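Local coordinates for putative fimbrial associated sortase-like protein (Corynebacterium diphtheriae, PDB 6BWE) that probably acts as a class C sortase, a cysteine transpeptidase that cross-links pilin subunits into pili on the bacterial surface, at residues L62-Q67 against S111-G116; A88-Y93 against T134-L139; I148-Q153 against L157-D162; T172-P177 against L200-R205. The protein carries 2 engineered substitutions. One frame throughout, in Å; residues are numbered along the deposited sequence.

Overall arrangement
All four interactions build the sortase beta-barrel domain of this membrane protein or join an N-terminal helix to it. The segments of interactions 1 and 2 alternate along the chain, but their centres lie about 20 Å apart on opposite sides of the chain's centre. Interaction 3 follows, then interaction 4, their centres about 14 Å apart. Interactions 2, 3 and 4 all reach the same mixed sheet; the last two build its neighbouring strands 155-167 and 198-206 and touch directly, for instance through Glu160 N and His204 O. Interaction 1, which joins the N-terminal helical part to the barrel, meets interaction 3 where Pro114 packs on Val152. Interaction 2 lies beside the predicted catalytic His127.

Interaction 1 (L62-Q67 against S111-G116); sequences LDYLQQ and SALPVG
Leu113 meets the C-terminal end of helix 59-66 with both methyls: CD2 against Tyr64 in the helix, CD1 against Gln67 just beyond it. CD2 lies 3.7 Å from Tyr64 CE1, set obliquely to the ring, and the two side chains run past each other at a slant. The other methyl, CD1, comes within 3.5 Å of Gln67 CB, where the side chains meet at roughly a right angle. The Tyr64 ring swings toward the loop because its CG stands anti to the backbone N (chi1 172°), and its hydroxyl goes on past Leu113 to hydrogen bond with His107 ND1 and Gly95 N. Rings of His94 and Tyr109 pack edge-to-face with it. Class C sortases carry N-terminal helices against the catalytic barrel, and here the end of such a helix is joined to the loop that runs between strands 105-107 and 123-125. Gln67 touches Leu113 with its aliphatic root alone, since a bend at chi2 (-60°) turns the carboxamide back along the helix. There NE2 donates to Asp63 OD2 at 3.1 Å, approaching from above the carboxylate plane. On the loop side, Asn38 OD1 of helix 24-39 takes the Leu113 N-H, while Leu113 O accepts from Val115 N at 2.8 Å, closing an inverse gamma turn centred on Pro114.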
# COMPACT_ATOMS: atom_id res chain seq x y z
N LEU A 62 -11.79 -2.82 -6.94
CA LEU A 62 -12.47 -3.41 -8.10
C LEU A 62 -11.47 -4.03 -9.08
O LEU A 62 -11.72 -5.12 -9.62
CB LEU A 62 -13.32 -2.37 -8.85
CG LEU A 62 -14.56 -1.98 -8.07
CD1 LEU A 62 -15.22 -0.78 -8.74
CD2 LEU A 62 -15.50 -3.19 -7.89
N ASP A 63 -10.35 -3.34 -9.30
CA ASP A 63 -9.31 -3.89 -10.15
C ASP A 63 -8.66 -5.14 -9.56
O ASP A 63 -8.46 -6.13 -10.28
CB ASP A 63 -8.24 -2.86 -10.46
CG ASP A 63 -7.33 -3.30 -11.56
OD1 ASP A 63 -7.76 -3.26 -12.76
OD2 ASP A 63 -6.20 -3.73 -11.26
N TYR A 64 -8.38 -5.10 -8.27
CA TYR A 64 -7.93 -6.27 -7.52
C TYR A 64 -8.81 -7.51 -7.76
O TYR A 64 -8.31 -8.59 -8.05
CB TYR A 64 -7.92 -5.93 -6.05
CG TYR A 64 -7.68 -7.02 -5.09
CD1 TYR A 64 -6.43 -7.66 -5.00
CD2 TYR A 64 -8.65 -7.35 -4.15
CE1 TYR A 64 -6.21 -8.62 -4.02
CE2 TYR A 64 -8.45 -8.29 -3.18
CZ TYR A 64 -7.26 -8.96 -3.14
OH TYR A 64 -7.07 -9.89 -2.13
N LEU A 65 -10.11 -7.31 -7.66
CA LEU A 65 -11.06 -8.40 -7.81
C LEU A 65 -11.12 -8.97 -9.22
O LEU A 65 -11.42 -10.15 -9.37
CB LEU A 65 -12.44 -7.94 -7.36
CG LEU A 65 -12.60 -7.67 -5.87
CD1 LEU A 65 -14.02 -7.21 -5.62
CD2 LEU A 65 -12.24 -8.85 -4.98
N GLN A 66 -10.81 -8.16 -10.23
CA GLN A 66 -10.68 -8.65 -11.60
C GLN A 66 -9.41 -9.50 -11.82
O GLN A 66 -9.33 -10.25 -12.80
CB GLN A 66 -10.68 -7.47 -12.57
CG GLN A 66 -11.95 -6.66 -12.53
CD GLN A 66 -11.86 -5.51 -13.51
OE1 GLN A 66 -11.67 -5.73 -14.71
NE2 GLN A 66 -11.94 -4.29 -13.01
N GLN A 67 -8.41 -9.39 -10.93
CA GLN A 67 -7.15 -10.10 -11.18
C GLN A 67 -7.33 -11.57 -10.81
O GLN A 67 -8.09 -11.90 -9.89
CB GLN A 67 -6.00 -9.51 -10.40
CG GLN A 67 -5.76 -8.02 -10.68
CD GLN A 67 -5.45 -7.71 -12.14
OE1 GLN A 67 -4.84 -8.54 -12.85
NE2 GLN A 67 -5.80 -6.49 -12.59
N SER A 111 -1.24 -6.35 -0.17
CA SER A 111 -0.03 -7.11 -0.43
C SER A 111 -0.13 -7.61 -1.87
O SER A 111 -1.22 -7.65 -2.45
CB SER A 111 0.14 -8.27 0.56
OG SER A 111 -0.87 -9.29 0.39
N ALA A 112 1.02 -7.96 -2.46
CA ALA A 112 1.06 -8.43 -3.84
C ALA A 112 0.27 -9.74 -3.98
O ALA A 112 0.19 -10.55 -3.05
CB ALA A 112 2.50 -8.67 -4.29
N LEU A 113 -0.33 -9.90 -5.14
CA LEU A 113 -0.93 -11.16 -5.52
C LEU A 113 0.15 -12.24 -5.68
O LEU A 113 1.28 -11.91 -6.06
CB LEU A 113 -1.66 -10.98 -6.85
CG LEU A 113 -2.88 -10.08 -6.86
CD1 LEU A 113 -3.25 -9.81 -8.31
CD2 LEU A 113 -4.04 -10.72 -6.11
N PRO A 114 -0.19 -13.52 -5.39
CA PRO A 114 0.89 -14.52 -5.27
C PRO A 114 1.26 -15.12 -6.63
O PRO A 114 0.96 -16.28 -6.89
CB PRO A 114 0.31 -15.53 -4.30
CG PRO A 114 -1.15 -15.53 -4.60
CD PRO A 114 -1.43 -14.03 -4.78
N VAL A 115 1.89 -14.30 -7.46
CA VAL A 115 2.39 -14.67 -8.79
C VAL A 115 3.92 -14.56 -8.87
O VAL A 115 4.46 -14.69 -9.95
CB VAL A 115 1.71 -13.88 -9.90
CG1 VAL A 115 0.25 -14.25 -9.98
CG2 VAL A 115 1.87 -12.36 -9.72
N GLY A 116 4.59 -14.34 -7.74
CA GLY A 116 6.06 -14.25 -7.69
C GLY A 116 6.57 -12.91 -8.21
O GLY A 116 5.78 -12.08 -8.71

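Interaction 2 (A88-Y93 against T134-L139); sequences AHLPIY and TLFDNL
Leu90, on strand 88-94, meets Leu135 and Phe136 of the loop 134-139 through the two methyls at its end. The apolar contacts are loose: CD2 of Leu90 stands 4.3 Å from CD2 of Leu135, and CD1 of Leu90 lies 4.2 Å from CD1 of Phe136, oblique to the ring. Leu105 of the adjoining strand 105-107 touches both Leu90 and Phe136, which brings the strand and the loop onto a common neighbour.

A second kind of contact is between methyl and carbonyl. Leu90 CD1 sits 3.6 Å from Leu135 O and only slightly farther from the carbonyl carbon, so the tip of the leucine covers the peptide group between Leu135 and Phe136 as well as the side chains.

Backbone hydrogen bonds shape each partner separately. Leu90 pairs with Ile81 in the sheet. On the loop, a type II' turn runs from Thr134 to Asp137, with Leu135 at a positive phi of 52°, and a type I turn follows from Phe136 to Leu139, closed by Leu139 N to Phe136 O at 3.0 Å.

The site lies beside the probable catalytic centre: the Leu135 side chain is about 4 Å from that of His127, the predicted proton donor/acceptor, and Phe136 packs on Thr188, next in sequence to the predicted nucleophile Cys189. Since what crosses from Leu90 is dispersive, the contact imposes little direction, and the loop's shape probably owes more to its own turns and to bonds such as Asp137 OD1 to Gly129 N.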
# COMPACT_ATOMS: atom_id res chain seq x y z
N ALA A 88 -1.46 -29.88 4.22
CA ALA A 88 -2.44 -28.84 3.98
C ALA A 88 -2.48 -28.60 2.48
O ALA A 88 -1.43 -28.47 1.87
CB ALA A 88 -2.05 -27.57 4.71
N HIS A 89 -3.68 -28.64 1.89
CA HIS A 89 -3.90 -28.28 0.49
C HIS A 89 -5.18 -27.48 0.43
O HIS A 89 -6.29 -28.01 0.65
CB HIS A 89 -3.95 -29.47 -0.47
CG HIS A 89 -4.18 -29.07 -1.90
ND1 HIS A 89 -3.33 -28.21 -2.57
CD2 HIS A 89 -5.17 -29.37 -2.77
CE1 HIS A 89 -3.78 -28.02 -3.80
NE2 HIS A 89 -4.90 -28.70 -3.94
N LEU A 90 -5.04 -26.18 0.19
CA LEU A 90 -6.12 -25.24 0.42
C LEU A 90 -6.26 -24.19 -0.69
O LEU A 90 -5.26 -23.79 -1.28
CB LEU A 90 -5.90 -24.50 1.75
CG LEU A 90 -5.93 -25.33 3.03
CD1 LEU A 90 -5.44 -24.54 4.21
CD2 LEU A 90 -7.34 -25.74 3.29
N PRO A 91 -7.52 -23.76 -0.96
CA PRO A 91 -7.77 -22.68 -1.89
C PRO A 91 -7.48 -21.31 -1.25
O PRO A 91 -7.67 -21.11 -0.03
CB PRO A 91 -9.26 -22.86 -2.23
CG PRO A 91 -9.85 -23.46 -1.00
CD PRO A 91 -8.76 -24.32 -0.41
N ILE A 92 -7.05 -20.36 -2.11
CA ILE A 92 -6.88 -18.98 -1.73
C ILE A 92 -7.90 -18.15 -2.54
O ILE A 92 -8.02 -18.34 -3.73
CB ILE A 92 -5.46 -18.49 -1.99
CG1 ILE A 92 -4.41 -19.37 -1.25
CG2 ILE A 92 -5.35 -17.03 -1.55
CD1 ILE A 92 -2.99 -19.27 -1.81
N TYR A 93 -8.56 -17.20 -1.87
CA TYR A 93 -9.52 -16.29 -2.45
C TYR A 93 -9.07 -14.86 -2.30
O TYR A 93 -8.21 -14.57 -1.47
CB TYR A 93 -10.86 -16.45 -1.75
CG TYR A 93 -11.44 -17.84 -1.86
CD1 TYR A 93 -12.23 -18.19 -2.92
CD2 TYR A 93 -11.16 -18.81 -0.90
CE1 TYR A 93 -12.78 -19.46 -3.03
CE2 TYR A 93 -11.71 -20.10 -0.99
CZ TYR A 93 -12.50 -20.41 -2.06
OH TYR A 93 -13.01 -21.69 -2.20
N THR A 134 -10.10 -27.74 9.30
CA THR A 134 -8.72 -27.72 9.81
C THR A 134 -8.03 -26.39 9.46
O THR A 134 -7.46 -25.70 10.34
CB THR A 134 -7.92 -28.94 9.31
OG1 THR A 134 -8.47 -30.11 9.93
CG2 THR A 134 -6.42 -28.87 9.68
N LEU A 135 -8.13 -26.02 8.18
CA LEU A 135 -7.58 -24.75 7.70
C LEU A 135 -6.09 -24.58 8.10
O LEU A 135 -5.27 -25.42 7.69
CB LEU A 135 -8.50 -23.55 8.07
CG LEU A 135 -9.86 -23.62 7.40
CD1 LEU A 135 -10.83 -22.68 8.09
CD2 LEU A 135 -9.77 -23.30 5.89
N PHE A 136 -5.74 -23.55 8.86
CA PHE A 136 -4.35 -23.35 9.28
C PHE A 136 -4.12 -23.83 10.73
O PHE A 136 -3.15 -23.38 11.38
CB PHE A 136 -3.95 -21.87 9.10
CG PHE A 136 -3.32 -21.50 7.78
CD1 PHE A 136 -2.97 -22.43 6.81
CD2 PHE A 136 -3.03 -20.17 7.53
CE1 PHE A 136 -2.34 -22.04 5.64
CE2 PHE A 136 -2.39 -19.80 6.34
CZ PHE A 136 -2.04 -20.73 5.41
N ASP A 137 -4.95 -24.75 11.24
CA ASP A 137 -4.80 -25.28 12.61
C ASP A 137 -3.35 -25.69 12.91
O ASP A 137 -2.89 -25.53 14.03
CB ASP A 137 -5.60 -26.57 12.81
CG ASP A 137 -7.06 -26.36 13.08
OD1 ASP A 137 -7.54 -25.22 13.20
OD2 ASP A 137 -7.75 -27.43 13.13
N ASN A 138 -2.68 -26.27 11.92
CA ASN A 138 -1.35 -26.84 12.11
C ASN A 138 -0.22 -26.04 11.48
O ASN A 138 0.89 -26.57 11.35
CB ASN A 138 -1.36 -28.28 11.64
CG ASN A 138 -2.43 -29.09 12.32
OD1 ASN A 138 -2.55 -29.07 13.55
ND2 ASN A 138 -3.23 -29.80 11.53
N LEU A 139 -0.47 -24.76 11.15
CA LEU A 139 0.61 -23.90 10.62
C LEU A 139 1.76 -23.79 11.62
O LEU A 139 2.92 -23.67 11.24
CB LEU A 139 0.08 -22.49 10.27
CG LEU A 139 1.06 -21.59 9.56
CD1 LEU A 139 1.40 -22.16 8.18
CD2 LEU A 139 0.49 -20.19 9.43

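Interaction 3 (I148-Q153 against L157-D162); sequences IYITVQ and LKYEVD
Tyr149 and Lys158 come together through different choices at chi1: Tyr149 CG stands anti to its carbonyl carbon (-57°), whereas Lys158 CG lies anti to the backbone N (-175°), with the rest of the lysine chain fully extended. The two side chains therefore run alongside each other in the same direction, Lys158 CD 3.7 Å from Tyr149 CE1 and Lys158 CE 3.6 Å from Tyr149 OH. Beneath them the strands form an antiparallel hairpin, in which Tyr149-Lys158 is the non-hydrogen-bonded pair. It is flanked by the hydrogen-bonded pairs Ile148-Tyr159 and Ile150-Leu157, each tied by two bonds; Leu157 N to Ile150 O measures 2.7 Å.

The other face carries Ile148, Ile150, Leu157 and Tyr159 toward the barrel interior, where Ile184 meets three of them. Ile150 CD1 approaches Tyr159 CE2 at 4.1 Å, while Ile148 CD1 reaches Val161 CG2 at 3.7 Å.

Both polar ends on the Tyr149 face find the same carboxylate: Asp212 OD1 forms a salt bridge with Lys158 NZ and a hydrogen bond with Tyr149 OH. Its negative charge would further stabilise the lysine's positive charge, and the shared partner probably helps keep the two side chains alongside each other.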
# COMPACT_ATOMS: atom_id res chain seq x y z
N ILE A 148 6.71 -24.78 0.50
CA ILE A 148 5.34 -24.30 0.27
C ILE A 148 5.20 -24.15 -1.24
O ILE A 148 6.07 -23.54 -1.87
CB ILE A 148 5.14 -22.93 0.93
CG1 ILE A 148 5.23 -23.06 2.46
CG2 ILE A 148 3.81 -22.31 0.52
CD1 ILE A 148 5.50 -21.73 3.15
N TYR A 149 4.13 -24.71 -1.82
CA TYR A 149 3.90 -24.64 -3.27
C TYR A 149 2.63 -23.84 -3.57
O TYR A 149 1.57 -24.17 -3.04
CB TYR A 149 3.75 -26.03 -3.87
CG TYR A 149 4.94 -26.94 -3.59
CD1 TYR A 149 5.98 -27.05 -4.50
CD2 TYR A 149 5.04 -27.63 -2.40
CE1 TYR A 149 7.07 -27.90 -4.26
CE2 TYR A 149 6.12 -28.46 -2.13
CZ TYR A 149 7.14 -28.59 -3.06
OH TYR A 149 8.22 -29.41 -2.77
N ILE A 150 2.73 -22.83 -4.44
CA ILE A 150 1.58 -22.05 -4.82
C ILE A 150 1.30 -22.38 -6.28
O ILE A 150 2.20 -22.29 -7.10
CB ILE A 150 1.80 -20.53 -4.65
CG1 ILE A 150 1.89 -20.22 -3.16
CG2 ILE A 150 0.63 -19.77 -5.27
CD1 ILE A 150 2.28 -18.81 -2.85
N THR A 151 0.08 -22.79 -6.57
CA THR A 151 -0.33 -23.01 -7.94
C THR A 151 -1.27 -21.90 -8.35
O THR A 151 -2.26 -21.64 -7.68
CB THR A 151 -0.96 -24.38 -8.12
OG1 THR A 151 -0.03 -25.39 -7.67
CG2 THR A 151 -1.28 -24.65 -9.56
N VAL A 152 -0.95 -21.25 -9.47
CA VAL A 152 -1.72 -20.09 -9.92
C VAL A 152 -1.68 -20.07 -11.44
O VAL A 152 -0.60 -20.19 -12.05
CB VAL A 152 -1.22 -18.78 -9.25
CG1 VAL A 152 0.28 -18.56 -9.45
CG2 VAL A 152 -2.01 -17.58 -9.70
N GLN A 153 -2.85 -19.99 -12.06
CA GLN A 153 -2.98 -20.04 -13.53
C GLN A 153 -2.13 -21.12 -14.19
O GLN A 153 -1.46 -20.87 -15.19
CB GLN A 153 -2.64 -18.67 -14.10
CG GLN A 153 -3.61 -17.60 -13.61
CD GLN A 153 -5.00 -17.78 -14.16
OE1 GLN A 153 -5.19 -17.80 -15.36
NE2 GLN A 153 -6.01 -17.86 -13.27
N LEU A 157 4.76 -22.32 -8.09
CA LEU A 157 5.87 -21.57 -7.49
C LEU A 157 6.24 -22.26 -6.18
O LEU A 157 5.35 -22.61 -5.41
CB LEU A 157 5.45 -20.13 -7.20
CG LEU A 157 4.62 -19.36 -8.23
CD1 LEU A 157 4.35 -17.93 -7.76
CD2 LEU A 157 5.34 -19.35 -9.53
N LYS A 158 7.54 -22.40 -5.91
CA LYS A 158 8.01 -23.06 -4.72
C LYS A 158 8.66 -22.02 -3.82
O LYS A 158 9.43 -21.18 -4.28
CB LYS A 158 8.97 -24.20 -5.06
CG LYS A 158 9.41 -25.01 -3.85
CD LYS A 158 10.37 -26.15 -4.26
CE LYS A 158 10.81 -26.92 -3.02
NZ LYS A 158 11.78 -28.02 -3.33
N TYR A 159 8.31 -22.08 -2.56
CA TYR A 159 8.90 -21.24 -1.53
C TYR A 159 9.46 -22.13 -0.45
O TYR A 159 8.99 -23.27 -0.28
CB TYR A 159 7.84 -20.30 -0.96
CG TYR A 159 7.45 -19.24 -1.96
CD1 TYR A 159 8.04 -17.98 -1.91
CD2 TYR A 159 6.53 -19.51 -2.98
CE1 TYR A 159 7.75 -17.01 -2.86
CE2 TYR A 159 6.23 -18.54 -3.95
CZ TYR A 159 6.84 -17.30 -3.88
OH TYR A 159 6.59 -16.32 -4.80
N GLU A 160 10.42 -21.62 0.31
CA GLU A 160 11.01 -22.35 1.42
C GLU A 160 10.99 -21.49 2.69
O GLU A 160 11.42 -20.35 2.66
CB GLU A 160 12.43 -22.77 1.01
CG GLU A 160 13.34 -23.13 2.14
CD GLU A 160 14.73 -23.58 1.66
OE1 GLU A 160 14.85 -24.16 0.55
OE2 GLU A 160 15.68 -23.34 2.42
N VAL A 161 10.53 -22.07 3.80
CA VAL A 161 10.34 -21.32 5.04
C VAL A 161 11.67 -20.87 5.62
O VAL A 161 12.60 -21.67 5.70
CB VAL A 161 9.59 -22.14 6.12
CG1 VAL A 161 9.47 -21.37 7.43
CG2 VAL A 161 8.19 -22.52 5.61
N ASP A 162 11.74 -19.59 5.98
CA ASP A 162 12.98 -19.01 6.55
C ASP A 162 12.78 -18.23 7.85
O ASP A 162 13.77 -17.81 8.45
CB ASP A 162 13.72 -18.14 5.52
CG ASP A 162 12.88 -16.97 5.01
OD1 ASP A 162 12.37 -16.19 5.82
OD2 ASP A 162 12.72 -16.84 3.79

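Interaction 4 (T172-P177 against L200-R205); sequences TKLLAP and LVRAHR
Leu200 pushes one methyl, CD2, up against two consecutive leucines of the 3-10 turn 173-175. It lies 3.9 Å from Leu174 CB and 3.7 Å from Leu175 CD2, and the Leu175 and Leu200 side chains meet at about a right angle. Leu175 is turned away from the strand at its CB; with CG anti to the carbonyl carbon (chi1 -55°), the side chain turns back so that CD2 touches Leu200.

Beside this apolar patch the link is polar and indirect. A water donates to Leu174 O at 2.7 Å and accepts from Arg202 NH1 at 2.8 Å, bridging turn and strand, while Leu174 CD2 stays 4.4 Å from the same NH1, oblique to the guanidinium group.

In the next shell, Arg202 NE makes a salt bridge with Asp162 OD1 on strand 155-167, which probably helps orient the guanidinium group so that NH1 meets the water, and the arginine chain rests on Gln183 and Thr185. The turn itself is closed by Leu175 N to Thr172 O at 3.0 Å, and its exit is tied by Ala176 O to His121 ND1. Leu200 is backbone-bonded to Asn165 of strand 155-167, and Val201 to Leu186 of strand 183-187.

The arrangement belongs to the sortase barrel, in which the long connection between the sixth and seventh strands, here containing 172-177, folds back over the wall formed by the eighth.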
# COMPACT_ATOMS: atom_id res chain seq x y z
N THR A 172 3.14 -5.50 12.68
CA THR A 172 3.10 -5.95 11.27
C THR A 172 4.38 -5.73 10.45
O THR A 172 4.40 -6.06 9.25
CB THR A 172 1.92 -5.26 10.50
OG1 THR A 172 1.98 -3.84 10.74
CG2 THR A 172 0.55 -5.84 10.94
N LYS A 173 5.43 -5.17 11.06
CA LYS A 173 6.70 -4.89 10.39
C LYS A 173 7.24 -6.04 9.53
O LYS A 173 7.83 -5.79 8.51
CB LYS A 173 7.85 -4.63 11.40
CG LYS A 173 7.71 -3.49 12.39
CD LYS A 173 8.91 -3.48 13.34
CE LYS A 173 8.79 -4.51 14.48
NZ LYS A 173 8.17 -3.93 15.71
N LEU A 174 7.11 -7.28 10.00
CA LEU A 174 7.64 -8.44 9.27
C LEU A 174 6.98 -8.73 7.91
O LEU A 174 7.49 -9.57 7.13
CB LEU A 174 7.57 -9.68 10.14
CG LEU A 174 8.51 -9.61 11.36
CD1 LEU A 174 8.02 -10.61 12.39
CD2 LEU A 174 9.94 -9.90 10.96
N LEU A 175 5.88 -8.05 7.63
CA LEU A 175 5.15 -8.19 6.36
C LEU A 175 5.66 -7.27 5.27
O LEU A 175 5.14 -7.28 4.15
CB LEU A 175 3.66 -7.92 6.58
CG LEU A 175 2.97 -8.77 7.65
CD1 LEU A 175 1.49 -8.42 7.67
CD2 LEU A 175 3.17 -10.24 7.40
N ALA A 176 6.67 -6.45 5.58
CA ALA A 176 7.17 -5.52 4.60
C ALA A 176 7.78 -6.23 3.37
O ALA A 176 8.44 -7.29 3.51
CB ALA A 176 8.21 -4.62 5.25
N PRO A 177 7.55 -5.68 2.16
CA PRO A 177 8.26 -6.17 0.99
C PRO A 177 9.75 -5.75 1.08
O PRO A 177 10.11 -4.79 1.80
CB PRO A 177 7.55 -5.46 -0.16
CG PRO A 177 7.09 -4.19 0.42
CD PRO A 177 6.74 -4.48 1.84
N LEU A 200 3.31 -15.81 12.12
CA LEU A 200 3.76 -15.39 10.78
C LEU A 200 4.85 -16.35 10.36
O LEU A 200 5.90 -16.46 11.05
CB LEU A 200 4.34 -13.95 10.77
CG LEU A 200 3.39 -12.75 10.68
CD1 LEU A 200 2.33 -12.78 11.75
CD2 LEU A 200 4.17 -11.44 10.77
N VAL A 201 4.62 -17.02 9.23
CA VAL A 201 5.53 -17.98 8.69
C VAL A 201 5.97 -17.40 7.35
O VAL A 201 5.15 -17.29 6.42
CB VAL A 201 4.88 -19.37 8.50
CG1 VAL A 201 5.81 -20.31 7.73
CG2 VAL A 201 4.57 -20.02 9.83
N ARG A 202 7.24 -16.99 7.27
CA ARG A 202 7.78 -16.33 6.10
C ARG A 202 8.61 -17.31 5.29
O ARG A 202 9.34 -18.18 5.86
CB ARG A 202 8.64 -15.14 6.53
CG ARG A 202 8.98 -14.17 5.40
CD ARG A 202 9.88 -13.03 5.84
NE ARG A 202 11.24 -13.55 6.13
CZ ARG A 202 12.15 -12.95 6.89
NH1 ARG A 202 11.92 -11.77 7.47
NH2 ARG A 202 13.33 -13.55 7.08
N ALA A 203 8.56 -17.16 3.97
CA ALA A 203 9.27 -18.05 3.06
C ALA A 203 9.76 -17.31 1.85
O ALA A 203 9.16 -16.28 1.50
CB ALA A 203 8.34 -19.18 2.65
N HIS A 204 10.84 -17.80 1.21
CA HIS A 204 11.42 -17.14 0.06
C HIS A 204 11.37 -18.07 -1.14
O HIS A 204 11.37 -19.28 -0.99
CB HIS A 204 12.88 -16.67 0.34
CG HIS A 204 13.82 -17.79 0.66
ND1 HIS A 204 14.01 -18.26 1.95
CD2 HIS A 204 14.58 -18.57 -0.14
CE1 HIS A 204 14.85 -19.28 1.92
NE2 HIS A 204 15.21 -19.49 0.66
N ARG A 205 11.33 -17.49 -2.33
CA ARG A 205 11.23 -18.25 -3.56
C ARG A 205 12.49 -19.09 -3.79
O ARG A 205 13.59 -18.64 -3.52
CB ARG A 205 11.05 -17.29 -4.72
CG ARG A 205 10.77 -17.93 -6.07
CD ARG A 205 9.31 -18.32 -6.24
NE ARG A 205 9.12 -18.75 -7.61
CZ ARG A 205 8.94 -17.95 -8.67
NH1 ARG A 205 8.84 -16.63 -8.55
NH2 ARG A 205 8.81 -18.50 -9.86
O HOH W 1 10.17 -9.73 6.76